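Local atomic coordinates of putative methyltransferase protein (Bacteroides fragilis, PDB entry 5BP9), a protein that binds S-adenosyl-L-homocysteine and probably acts as an S-adenosylmethionine-dependent methyltransferase. Residues 38-43 against 152-157; 64-69 against 76-81; 103-108 against 161-166; 175-180 against 242-247. One frame throughout, in Å; residues are numbered along the deposited sequence.

Contact 1: residues 38-43 against 152-157; sequences MNTSLL and LFDERF. With SAH (S-adenosyl-L-homocysteine), chain D.
With CG of Asn39 anti to its carbonyl carbon (chi1 -71°) and the chain of Glu155 bent at chi2 (88°), the two side chains cross at about a right angle, which brings the amide to the carboxylate. ND2 of Asn39 donates to OE2 of Glu155 over 3.1 Å, and the bond is fairly straight. The donor stands above the carboxylate plane, and the two flat groups are turned 41° apart.

Beside this bond, methyl CG2 of Thr40 lies 3.6 Å from OD1 of Asp154, while its hydroxyl bonds to Ser37. A water donates both to Thr40 O and to OD2 of Asp154, the latter over 2.7 Å. Arg156 grips the same carboxylate side-on: NE meets OD1 at 3.0 Å and NH2 meets OD2 at 2.8 Å, each oxygen offering its syn lone pair. OD1 also accepts from the backbone N of Arg156, an Asx turn within the type I turn 154-157.

On the inner side, Leu152 N donates almost straight to N1 of the S-adenosyl-L-homocysteine adenine, 3.1 Å away, a bond consistent with reading the base edge. Asp154, buried and held by the guanidinium, a backbone N-H and the water, is probably kept ionised. The chemistry thus implies that polar contacts tie residues 39-40 of the N-terminal loop to the turn that follows the adenine-binding Leu152.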
# COMPACT_ATOMS: atom_id res chain seq x y z
N MSE A 38 -17.55 -3.91 4.81
CA MSE A 38 -16.43 -3.21 4.13
C MSE A 38 -15.12 -3.52 4.81
O MSE A 38 -14.12 -3.73 4.12
CB MSE A 38 -16.57 -1.69 3.98
CG MSE A 38 -16.79 -0.96 5.29
N ASN A 39 -15.09 -3.57 6.15
CA ASN A 39 -13.80 -3.76 6.87
C ASN A 39 -13.19 -5.15 6.76
O ASN A 39 -12.00 -5.29 7.02
CB ASN A 39 -13.91 -3.38 8.36
CG ASN A 39 -14.07 -1.89 8.59
OD1 ASN A 39 -13.97 -1.07 7.68
ND2 ASN A 39 -14.34 -1.54 9.83
N THR A 40 -14.00 -6.16 6.44
CA THR A 40 -13.51 -7.55 6.36
C THR A 40 -13.38 -8.06 4.94
O THR A 40 -12.84 -9.16 4.76
CB THR A 40 -14.42 -8.52 7.13
OG1 THR A 40 -15.73 -8.54 6.56
CG2 THR A 40 -14.54 -8.11 8.56
N SER A 41 -13.84 -7.26 3.96
CA SER A 41 -13.94 -7.73 2.57
C SER A 41 -12.59 -8.18 1.97
O SER A 41 -11.54 -7.54 2.15
CB SER A 41 -14.56 -6.65 1.68
OG SER A 41 -13.84 -5.43 1.77
N LEU A 42 -12.65 -9.32 1.28
CA LEU A 42 -11.54 -9.89 0.55
C LEU A 42 -11.91 -9.93 -0.93
O LEU A 42 -13.11 -9.84 -1.29
CB LEU A 42 -11.26 -11.31 1.05
CG LEU A 42 -10.90 -11.45 2.54
CD1 LEU A 42 -10.75 -12.90 2.92
CD2 LEU A 42 -9.63 -10.66 2.84
N LEU A 43 -10.91 -10.05 -1.80
CA LEU A 43 -11.20 -10.17 -3.24
C LEU A 43 -11.46 -11.64 -3.60
O LEU A 43 -10.69 -12.49 -3.24
CB LEU A 43 -10.04 -9.67 -4.10
CG LEU A 43 -9.53 -8.28 -3.82
CD1 LEU A 43 -8.38 -7.95 -4.76
CD2 LEU A 43 -10.62 -7.24 -3.95
N LEU A 152 -6.57 -5.27 6.27
CA LEU A 152 -6.03 -4.48 7.36
C LEU A 152 -7.09 -4.04 8.38
O LEU A 152 -6.82 -4.02 9.58
CB LEU A 152 -5.33 -3.23 6.77
CG LEU A 152 -4.76 -2.20 7.77
CD1 LEU A 152 -3.60 -2.80 8.53
CD2 LEU A 152 -4.34 -0.93 7.05
N PHE A 153 -8.27 -3.67 7.87
CA PHE A 153 -9.32 -3.08 8.69
C PHE A 153 -10.22 -4.10 9.40
O PHE A 153 -11.09 -3.71 10.20
CB PHE A 153 -10.16 -2.12 7.85
CG PHE A 153 -9.36 -0.99 7.30
CD1 PHE A 153 -8.84 -0.02 8.15
CD2 PHE A 153 -9.09 -0.91 5.95
CE1 PHE A 153 -8.07 1.00 7.65
CE2 PHE A 153 -8.33 0.13 5.44
CZ PHE A 153 -7.83 1.09 6.29
N ASP A 154 -9.99 -5.38 9.16
CA ASP A 154 -10.81 -6.46 9.75
C ASP A 154 -10.73 -6.33 11.27
O ASP A 154 -9.64 -6.31 11.83
CB ASP A 154 -10.27 -7.82 9.25
CG ASP A 154 -11.15 -8.99 9.59
OD1 ASP A 154 -11.80 -9.00 10.65
OD2 ASP A 154 -11.16 -9.95 8.79
N GLU A 155 -11.90 -6.25 11.93
CA GLU A 155 -11.94 -6.15 13.39
C GLU A 155 -11.29 -7.35 14.06
O GLU A 155 -10.87 -7.25 15.21
CB GLU A 155 -13.39 -6.00 13.88
CG GLU A 155 -14.04 -4.70 13.47
CD GLU A 155 -14.73 -4.72 12.11
OE1 GLU A 155 -14.63 -5.75 11.35
OE2 GLU A 155 -15.38 -3.68 11.82
N ARG A 156 -11.28 -8.50 13.37
CA ARG A 156 -10.67 -9.72 13.91
C ARG A 156 -9.15 -9.81 13.73
O ARG A 156 -8.54 -10.70 14.29
CB ARG A 156 -11.31 -10.97 13.28
CG ARG A 156 -12.83 -11.07 13.38
CD ARG A 156 -13.38 -12.08 12.38
NE ARG A 156 -13.08 -11.72 10.99
CZ ARG A 156 -13.28 -12.50 9.92
NH1 ARG A 156 -13.80 -13.72 10.06
NH2 ARG A 156 -12.97 -12.06 8.70
N PHE A 157 -8.55 -8.93 12.93
CA PHE A 157 -7.10 -8.93 12.71
C PHE A 157 -6.45 -8.23 13.90
O PHE A 157 -6.61 -7.01 14.09
CB PHE A 157 -6.74 -8.21 11.39
CG PHE A 157 -5.26 -8.02 11.17
CD1 PHE A 157 -4.37 -9.09 11.30
CD2 PHE A 157 -4.75 -6.79 10.77
CE1 PHE A 157 -3.01 -8.93 11.10
CE2 PHE A 157 -3.39 -6.62 10.57
CZ PHE A 157 -2.52 -7.70 10.73
N SAH D . 3.04 -3.31 -1.68
CA SAH D . 3.00 -3.98 -3.04
CB SAH D . 1.64 -3.89 -3.76
CG SAH D . 1.06 -2.48 -3.90
SD SAH D . -0.53 -2.54 -4.67
C SAH D . 4.06 -3.42 -3.94
O SAH D . 4.75 -2.47 -3.59
OXT SAH D . 4.28 -3.88 -5.06
C5' SAH D . -1.63 -2.46 -3.27
C4' SAH D . -1.88 -3.83 -2.65
O4' SAH D . -2.70 -3.63 -1.47
C3' SAH D . -2.63 -4.84 -3.51
O3' SAH D . -1.90 -6.09 -3.54
C2' SAH D . -4.00 -4.96 -2.85
O2' SAH D . -4.66 -6.20 -3.04
C1' SAH D . -3.68 -4.68 -1.40
N9 SAH D . -4.78 -4.20 -0.55
C8 SAH D . -5.73 -3.30 -0.88
N7 SAH D . -6.55 -3.00 0.08
C5 SAH D . -6.09 -3.75 1.15
C6 SAH D . -6.52 -3.89 2.47
N6 SAH D . -7.58 -3.23 2.98
N1 SAH D . -5.84 -4.74 3.29
C2 SAH D . -4.78 -5.41 2.78
N3 SAH D . -4.29 -5.34 1.54
C4 SAH D . -4.99 -4.50 0.75
O HOH W 1 -10.24 -9.91 6.25

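Contact 2: residues 64-69 against 76-81; sequences DRLRVF and DEIPVK
Leu66 and Ile78 carry the compact side of this beta hairpin, their side chains lying next to one another and pointing the same way, with CD2 of Leu66 3.9 Å from CB of Ile78. Val68 shares that face, and Val80 closes its far end by setting CG2 4.1 Å from CB of Leu66. The backbones are joined by Ile78 N to Leu66 O (2.9 Å) and, at the antiparallel hydrogen-bonded pair Val68 and Asp76, by two bonds: Val68 N to Asp76 O at 2.9 Å and Asp76 N to Val68 O at 3.0 Å. On the other side of the Leu66 and Ile78 pair a water replaces the direct bond, accepting from Leu66 N and donating to Ile78 O.

The other side is looser and more exposed. Arg65, bent at chi2 (-52°), brings NH1 to OE1 of Glu77 in a 2.9 Å salt bridge; the oxygen lies in the guanidinium plane and offers its syn lone pair, although the two planes are 88° apart. Arg67 on this face turns instead to Glu75.

Strand 76-78 is an outermost strand of the antiparallel sheet, and 66-69 pairs on its other side with 226-233. Helix 49-60 covers the apolar face through Met50, Ala53 and Phe57, where Ile78 borders the bound polyether.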
# COMPACT_ATOMS: atom_id res chain seq x y z
N ASP A 64 0.23 -11.27 -19.77
CA ASP A 64 -0.41 -10.22 -20.53
C ASP A 64 -0.26 -8.93 -19.67
O ASP A 64 0.40 -8.91 -18.60
CB ASP A 64 -1.88 -10.61 -20.83
CG ASP A 64 -2.60 -9.69 -21.84
OD1 ASP A 64 -1.96 -8.78 -22.45
OD2 ASP A 64 -3.84 -9.85 -22.01
N ARG A 65 -0.84 -7.84 -20.14
CA ARG A 65 -0.73 -6.57 -19.46
C ARG A 65 -1.82 -6.41 -18.40
O ARG A 65 -2.98 -6.79 -18.60
CB ARG A 65 -0.81 -5.43 -20.45
CG ARG A 65 0.21 -5.49 -21.57
CD ARG A 65 1.64 -5.65 -21.11
NE ARG A 65 2.57 -5.76 -22.24
CZ ARG A 65 3.08 -4.75 -22.95
NH1 ARG A 65 2.77 -3.48 -22.71
NH2 ARG A 65 3.92 -5.04 -23.94
N LEU A 66 -1.42 -5.85 -17.27
CA LEU A 66 -2.35 -5.47 -16.21
C LEU A 66 -2.83 -4.06 -16.52
O LEU A 66 -2.08 -3.11 -16.40
CB LEU A 66 -1.68 -5.57 -14.84
CG LEU A 66 -2.52 -5.17 -13.63
CD1 LEU A 66 -3.80 -6.01 -13.52
CD2 LEU A 66 -1.65 -5.26 -12.38
N ARG A 67 -4.11 -3.94 -16.85
CA ARG A 67 -4.70 -2.69 -17.33
C ARG A 67 -5.37 -1.97 -16.16
O ARG A 67 -6.03 -2.63 -15.33
CB ARG A 67 -5.70 -2.97 -18.44
CG ARG A 67 -5.07 -3.67 -19.64
CD ARG A 67 -6.07 -4.29 -20.59
NE ARG A 67 -6.87 -3.27 -21.27
CZ ARG A 67 -7.90 -3.54 -22.07
NH1 ARG A 67 -8.29 -4.81 -22.27
NH2 ARG A 67 -8.57 -2.54 -22.64
N VAL A 68 -5.25 -0.63 -16.14
CA VAL A 68 -5.80 0.20 -15.06
C VAL A 68 -6.65 1.31 -15.66
O VAL A 68 -6.17 2.07 -16.50
CB VAL A 68 -4.71 0.88 -14.22
CG1 VAL A 68 -5.30 1.55 -12.98
CG2 VAL A 68 -3.67 -0.11 -13.77
N PHE A 69 -7.89 1.37 -15.20
CA PHE A 69 -8.87 2.38 -15.62
C PHE A 69 -9.18 3.29 -14.43
O PHE A 69 -8.99 2.91 -13.29
CB PHE A 69 -10.16 1.73 -16.12
CG PHE A 69 -9.98 0.78 -17.27
CD1 PHE A 69 -9.66 -0.55 -17.05
CD2 PHE A 69 -10.25 1.19 -18.57
CE1 PHE A 69 -9.52 -1.44 -18.10
CE2 PHE A 69 -10.14 0.29 -19.62
CZ PHE A 69 -9.75 -1.02 -19.37
N ASP A 76 -4.33 3.03 -18.63
CA ASP A 76 -2.90 2.80 -18.57
C ASP A 76 -2.64 1.34 -18.23
O ASP A 76 -3.57 0.54 -18.16
CB ASP A 76 -2.24 3.71 -17.52
CG ASP A 76 -0.80 4.11 -17.89
OD1 ASP A 76 -0.09 3.35 -18.61
OD2 ASP A 76 -0.38 5.19 -17.45
N GLU A 77 -1.37 1.01 -18.02
CA GLU A 77 -0.92 -0.30 -17.57
C GLU A 77 -0.01 -0.20 -16.33
O GLU A 77 0.66 0.83 -16.12
CB GLU A 77 -0.17 -1.00 -18.69
CG GLU A 77 -1.04 -1.31 -19.91
CD GLU A 77 -0.28 -1.97 -21.05
OE1 GLU A 77 0.93 -2.25 -20.89
OE2 GLU A 77 -0.93 -2.21 -22.12
N ILE A 78 -0.01 -1.28 -15.54
CA ILE A 78 0.90 -1.47 -14.44
C ILE A 78 1.88 -2.56 -14.88
O ILE A 78 1.48 -3.70 -15.04
CB ILE A 78 0.17 -1.91 -13.15
CG1 ILE A 78 -0.69 -0.78 -12.61
CG2 ILE A 78 1.19 -2.32 -12.09
CD1 ILE A 78 -1.71 -1.22 -11.57
N PRO A 79 3.17 -2.21 -15.09
CA PRO A 79 4.11 -3.26 -15.57
C PRO A 79 4.26 -4.42 -14.58
O PRO A 79 4.53 -4.17 -13.40
CB PRO A 79 5.43 -2.50 -15.73
CG PRO A 79 5.02 -1.08 -15.95
CD PRO A 79 3.79 -0.88 -15.10
N VAL A 80 4.09 -5.65 -15.06
CA VAL A 80 3.98 -6.82 -14.16
C VAL A 80 5.34 -7.26 -13.61
O VAL A 80 5.46 -7.59 -12.44
CB VAL A 80 3.23 -8.03 -14.78
CG1 VAL A 80 3.13 -9.21 -13.80
CG2 VAL A 80 1.81 -7.64 -15.19
N LYS A 81 6.37 -7.25 -14.45
CA LYS A 81 7.72 -7.58 -13.97
C LYS A 81 8.14 -6.69 -12.78
O LYS A 81 8.80 -7.17 -11.84
CB LYS A 81 8.72 -7.48 -15.13
O HOH W 2 1.20 -4.63 -17.47

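Contact 3: residues 103-108 against 161-166; sequences GTILDV and FDTILM
Strands 104-108 and 161-166 are parallel neighbours at the centre of the mixed seven-stranded sheet, where Leu106 packs on the face of the Phe161 ring. CB of Leu106 sits 3.5 Å from the centroid of the Phe161 ring, only 7° off its normal, a CH-pi contact over the middle of the face. The two methyls of Leu106 spread over the same ring: CD1 approaches CZ, and CD2 approaches CE2. The ring gets there because CG of Phe161 is anti to the carbonyl carbon (chi1 -59°), which lays it across the neighbouring strand, with Thr104 O at its edge.

Past Phe161 the chain turns a corner at Asp162, and Thr104 O takes up the irregularity by accepting from both Asp162 N (2.8 Å) and Thr163 N (3.2 Å). Asp162 returns a bond: its OD2 accepts from Thr104 N at 2.9 Å through the anti lone pair, nearly straight at 172°, while Arg192 forms a salt bridge to the same oxygen.

This sheet is the Rossmann-like core expected of a class I methyltransferase, and the regular pairing runs toward its cofactor end. Leu106 N donates to Thr163 O, Leu165 N to Leu106 O over 2.8 Å, and Val108 N to Leu165 O. The side chains of Ile105, Thr163 and Leu165 form one face, with CG2 of Ile105 3.7 Å from CD1 of Leu165; helix 114-121 covers it through Leu119. On the other face CG2 of Val108 meets CG2 of Ile164 at 3.7 Å, and helix 180-190 packs against Ile164.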
# COMPACT_ATOMS: atom_id res chain seq x y z
N GLY A 103 12.40 -4.53 14.32
CA GLY A 103 11.52 -5.30 15.19
C GLY A 103 10.55 -6.17 14.39
O GLY A 103 10.86 -6.64 13.29
N THR A 104 9.37 -6.35 14.94
CA THR A 104 8.35 -7.13 14.27
C THR A 104 7.63 -6.21 13.30
O THR A 104 7.09 -5.18 13.68
CB THR A 104 7.38 -7.74 15.27
OG1 THR A 104 8.11 -8.56 16.21
CG2 THR A 104 6.36 -8.63 14.55
N ILE A 105 7.66 -6.61 12.03
CA ILE A 105 7.22 -5.74 10.93
C ILE A 105 5.95 -6.28 10.26
O ILE A 105 5.87 -7.49 9.99
CB ILE A 105 8.33 -5.60 9.87
CG1 ILE A 105 9.60 -5.02 10.52
CG2 ILE A 105 7.90 -4.71 8.70
CD1 ILE A 105 10.85 -5.45 9.80
N LEU A 106 5.00 -5.38 10.00
CA LEU A 106 3.83 -5.69 9.18
C LEU A 106 3.99 -5.05 7.79
O LEU A 106 4.11 -3.82 7.68
CB LEU A 106 2.53 -5.15 9.83
CG LEU A 106 1.25 -5.41 9.04
CD1 LEU A 106 1.00 -6.91 8.88
CD2 LEU A 106 0.07 -4.72 9.72
N ASP A 107 3.98 -5.89 6.77
CA ASP A 107 3.98 -5.45 5.37
C ASP A 107 2.53 -5.44 4.86
O ASP A 107 1.96 -6.49 4.54
CB ASP A 107 4.89 -6.40 4.56
CG ASP A 107 5.05 -6.01 3.13
OD1 ASP A 107 4.52 -4.97 2.70
OD2 ASP A 107 5.72 -6.80 2.42
N VAL A 108 1.94 -4.24 4.82
CA VAL A 108 0.52 -4.06 4.48
C VAL A 108 0.36 -4.00 2.96
O VAL A 108 1.01 -3.18 2.28
CB VAL A 108 -0.05 -2.77 5.08
CG1 VAL A 108 -1.52 -2.61 4.72
CG2 VAL A 108 0.15 -2.71 6.58
N PHE A 161 2.99 -4.73 16.32
CA PHE A 161 4.15 -4.51 15.49
C PHE A 161 4.96 -3.33 15.96
O PHE A 161 4.43 -2.33 16.42
CB PHE A 161 3.70 -4.29 14.04
CG PHE A 161 2.93 -5.47 13.49
CD1 PHE A 161 3.60 -6.57 13.02
CD2 PHE A 161 1.54 -5.51 13.54
CE1 PHE A 161 2.94 -7.68 12.58
CE2 PHE A 161 0.85 -6.63 13.08
CZ PHE A 161 1.57 -7.72 12.60
N ASP A 162 6.28 -3.45 15.77
CA ASP A 162 7.20 -2.33 15.95
C ASP A 162 7.25 -1.40 14.74
O ASP A 162 7.44 -0.20 14.91
CB ASP A 162 8.59 -2.83 16.26
CG ASP A 162 8.61 -3.69 17.53
OD1 ASP A 162 8.39 -3.10 18.63
OD2 ASP A 162 8.83 -4.92 17.41
N THR A 163 7.08 -1.96 13.55
CA THR A 163 7.07 -1.17 12.30
C THR A 163 5.93 -1.66 11.42
O THR A 163 5.78 -2.87 11.22
CB THR A 163 8.39 -1.28 11.51
OG1 THR A 163 9.51 -1.06 12.37
CG2 THR A 163 8.46 -0.24 10.41
N ILE A 164 5.13 -0.72 10.94
CA ILE A 164 4.08 -1.00 9.97
C ILE A 164 4.45 -0.31 8.66
O ILE A 164 4.63 0.91 8.63
CB ILE A 164 2.70 -0.55 10.47
CG1 ILE A 164 2.37 -1.32 11.79
CG2 ILE A 164 1.65 -0.78 9.38
CD1 ILE A 164 1.04 -0.95 12.42
N LEU A 165 4.61 -1.10 7.59
CA LEU A 165 5.04 -0.60 6.28
C LEU A 165 3.85 -0.48 5.35
O LEU A 165 3.16 -1.45 5.10
CB LEU A 165 6.07 -1.53 5.63
CG LEU A 165 7.40 -1.71 6.33
CD1 LEU A 165 8.24 -2.72 5.56
CD2 LEU A 165 8.12 -0.38 6.42
N MSE A 166 3.64 0.75 4.84
CA MSE A 166 2.62 1.00 3.83
C MSE A 166 3.29 1.69 2.69
O MSE A 166 3.46 2.93 2.67
CB MSE A 166 1.55 1.81 4.49
CG MSE A 166 0.89 0.95 5.54
SE MSE A 166 -0.50 1.93 6.49
CE MSE A 166 -1.91 1.64 5.13

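Contact 4: residues 175-180 against 242-247; sequences GRLENM and DWLYID. With ETE (2-{2-[2-2-(methoxy-ethoxy)-ethoxy]-ethoxy}-ethanol), chain B.
Met180 and Ile246 meet end to end, the selenomethionine methyl CE lying 3.6 Å from CD1 of Ile246. The bend at chi2 (-76°) of Met180 turns the selenium arm toward the strand, and the same methyl presses on CD2 of Leu244 at 3.5 Å, tighter than usual carbon contact. Leu177 completes the apolar cluster: it runs at about a right angle to Leu244, and its CD2 comes within 3.7 Å of CD1 of Ile246.

Where the chains pass closest, Gly175 has no side chain and its O lies against CB of Leu244 at 3.6 Å. Further out, Arg176, in the conformer described here, one of two, crosses Asp242 at a slant, with CD 3.3 Å from OD2. The opposite charges do not make contact: NE of Arg176 stays 4.6 Å from OD2 of Asp242. A water links them tentatively, accepting from NH1 of Arg176 in the guanidinium plane and donating weakly to OD1 of Asp242; in this conformer NH2 forms a salt bridge to Glu226.

Trp243 faces away from this packing. Its CG is anti to the backbone N (chi1 -157°), and one indole face carries the bound polyether, whose C23 is 3.7 Å from CZ3. The contact thus joins the turn leading into helix 180-190 to the end of strand 236-244, with strand 226-233 alongside and helix 248-257, through Tyr254 and Leu251, packed over the apolar cluster.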
# COMPACT_ATOMS: atom_id res chain seq x y z
N GLY A 175 -8.15 4.95 1.17
CA GLY A 175 -9.25 5.19 0.22
C GLY A 175 -9.72 6.62 0.13
O GLY A 175 -9.73 7.22 -0.95
N ARG A 176 -10.15 7.17 1.27
CA ARG A 176 -10.73 8.51 1.34
C ARG A 176 -10.38 9.15 2.68
O ARG A 176 -10.14 8.47 3.67
CB ARG A 176 -12.26 8.44 1.14
CG ARG A 176 -12.68 7.90 -0.23
CD ARG A 176 -14.18 7.97 -0.52
NE ARG A 176 -14.71 9.33 -0.39
CZ ARG A 176 -14.66 10.26 -1.34
NH1 ARG A 176 -14.11 10.02 -2.53
NH2 ARG A 176 -15.18 11.45 -1.09
N LEU A 177 -10.33 10.47 2.70
CA LEU A 177 -10.02 11.19 3.95
C LEU A 177 -11.02 10.89 5.07
O LEU A 177 -10.63 10.88 6.23
CB LEU A 177 -9.95 12.71 3.71
CG LEU A 177 -8.84 13.18 2.77
CD1 LEU A 177 -8.98 14.68 2.62
CD2 LEU A 177 -7.46 12.79 3.28
N GLU A 178 -12.27 10.62 4.73
CA GLU A 178 -13.26 10.27 5.78
C GLU A 178 -12.93 8.96 6.51
O GLU A 178 -13.49 8.67 7.57
CB GLU A 178 -14.70 10.24 5.23
CG GLU A 178 -14.98 9.14 4.23
CD GLU A 178 -16.40 9.12 3.70
OE1 GLU A 178 -17.32 9.68 4.35
OE2 GLU A 178 -16.57 8.51 2.63
N ASN A 179 -12.03 8.16 5.95
CA ASN A 179 -11.53 6.95 6.62
C ASN A 179 -10.31 7.16 7.52
O ASN A 179 -9.81 6.21 8.10
CB ASN A 179 -11.22 5.88 5.59
CG ASN A 179 -12.46 5.34 4.94
OD1 ASN A 179 -13.57 5.44 5.50
ND2 ASN A 179 -12.30 4.76 3.76
N MSE A 180 -9.83 8.40 7.64
CA MSE A 180 -8.68 8.65 8.50
C MSE A 180 -8.90 8.26 9.95
O MSE A 180 -8.01 7.63 10.54
CB MSE A 180 -8.16 10.09 8.38
CG MSE A 180 -7.45 10.31 7.05
SE MSE A 180 -5.67 9.47 7.15
CE MSE A 180 -5.34 9.76 5.31
N ASP A 242 -11.50 2.88 -4.30
CA ASP A 242 -10.94 4.17 -3.96
C ASP A 242 -9.45 4.02 -3.61
O ASP A 242 -9.06 3.08 -2.93
CB ASP A 242 -11.69 4.76 -2.75
CG ASP A 242 -13.16 5.07 -3.06
OD1 ASP A 242 -13.54 5.31 -4.23
OD2 ASP A 242 -13.94 5.08 -2.11
N TRP A 243 -8.62 4.96 -4.08
CA TRP A 243 -7.18 4.90 -3.87
C TRP A 243 -6.73 6.32 -3.51
O TRP A 243 -6.74 7.20 -4.34
CB TRP A 243 -6.44 4.34 -5.10
CG TRP A 243 -5.08 3.75 -4.83
CD1 TRP A 243 -3.88 4.13 -5.37
CD2 TRP A 243 -4.81 2.60 -4.02
NE1 TRP A 243 -2.88 3.31 -4.91
CE2 TRP A 243 -3.42 2.36 -4.08
CE3 TRP A 243 -5.61 1.75 -3.26
CZ2 TRP A 243 -2.81 1.30 -3.39
CZ3 TRP A 243 -5.02 0.72 -2.56
CH2 TRP A 243 -3.62 0.50 -2.63
N LEU A 244 -6.35 6.51 -2.25
CA LEU A 244 -5.98 7.83 -1.75
C LEU A 244 -4.51 8.14 -1.98
O LEU A 244 -3.61 7.38 -1.57
CB LEU A 244 -6.24 7.91 -0.25
CG LEU A 244 -5.89 9.23 0.46
CD1 LEU A 244 -6.77 10.38 0.00
CD2 LEU A 244 -5.99 9.02 1.97
N TYR A 245 -4.26 9.27 -2.63
CA TYR A 245 -2.95 9.94 -2.61
C TYR A 245 -3.09 11.13 -1.68
O TYR A 245 -4.13 11.75 -1.65
CB TYR A 245 -2.54 10.42 -4.01
CG TYR A 245 -2.34 9.30 -5.00
CD1 TYR A 245 -3.44 8.69 -5.59
CD2 TYR A 245 -1.08 8.86 -5.33
CE1 TYR A 245 -3.28 7.64 -6.48
CE2 TYR A 245 -0.91 7.81 -6.23
CZ TYR A 245 -2.01 7.20 -6.80
OH TYR A 245 -1.85 6.15 -7.69
N ILE A 246 -2.07 11.41 -0.88
CA ILE A 246 -2.20 12.46 0.12
C ILE A 246 -0.88 13.22 0.22
O ILE A 246 0.21 12.63 0.33
CB ILE A 246 -2.68 11.88 1.47
CG1 ILE A 246 -3.03 12.99 2.46
CG2 ILE A 246 -1.65 10.92 2.07
CD1 ILE A 246 -3.76 12.50 3.69
N ASP A 247 -0.98 14.54 0.14
CA ASP A 247 0.20 15.40 0.36
C ASP A 247 0.60 15.43 1.83
O ASP A 247 -0.24 15.16 2.71
CB ASP A 247 -0.07 16.82 -0.18
CG ASP A 247 -1.05 17.57 0.67
OD1 ASP A 247 -2.25 17.47 0.42
OD2 ASP A 247 -0.62 18.24 1.63
OH2 ETE B . -9.17 -3.21 -3.57
C12 ETE B . -8.21 -3.54 -4.57
C22 ETE B . -7.08 -2.55 -4.41
OH3 ETE B . -6.01 -2.86 -5.29
C13 ETE B . -4.10 -1.92 -6.43
C23 ETE B . -4.97 -1.89 -5.18
OH4 ETE B . -3.07 -0.94 -6.34
C14 ETE B . -3.45 0.95 -7.78
C24 ETE B . -2.68 -0.35 -7.59
OH5 ETE B . -3.33 1.40 -9.12
C15 ETE B . -2.21 3.11 -10.43
C25 ETE B . -2.05 1.98 -9.42
OH6 ETE B . -1.08 3.13 -11.31
C26 ETE B . -1.36 3.66 -12.60
O HOH W 3 -12.98 8.21 -4.17

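How the contacts relate
Contacts 1 and 3 touch directly: CD2 of Leu152 lies 4.0 Å from CG1 of Val108, and CE2 of Phe157 is 4.0 Å from CD2 of Leu106, so the loop that binds the adenine rests on the core strands. Their segments alternate along the chain, whereas contact 2 is nested in the loop that contact 1 closes. Contacts 2 and 4 share the antiparallel sheet, at its two outermost strands, with centres about 23 Å apart and the polyether bordered by Ile78 and Trp243. The nearest atoms of the Trp243 side chain and S-adenosyl-L-homocysteine are about 4 Å apart. Contacts 2 and 3 lie on opposite sides of the chain's centre, about 28 Å between centres.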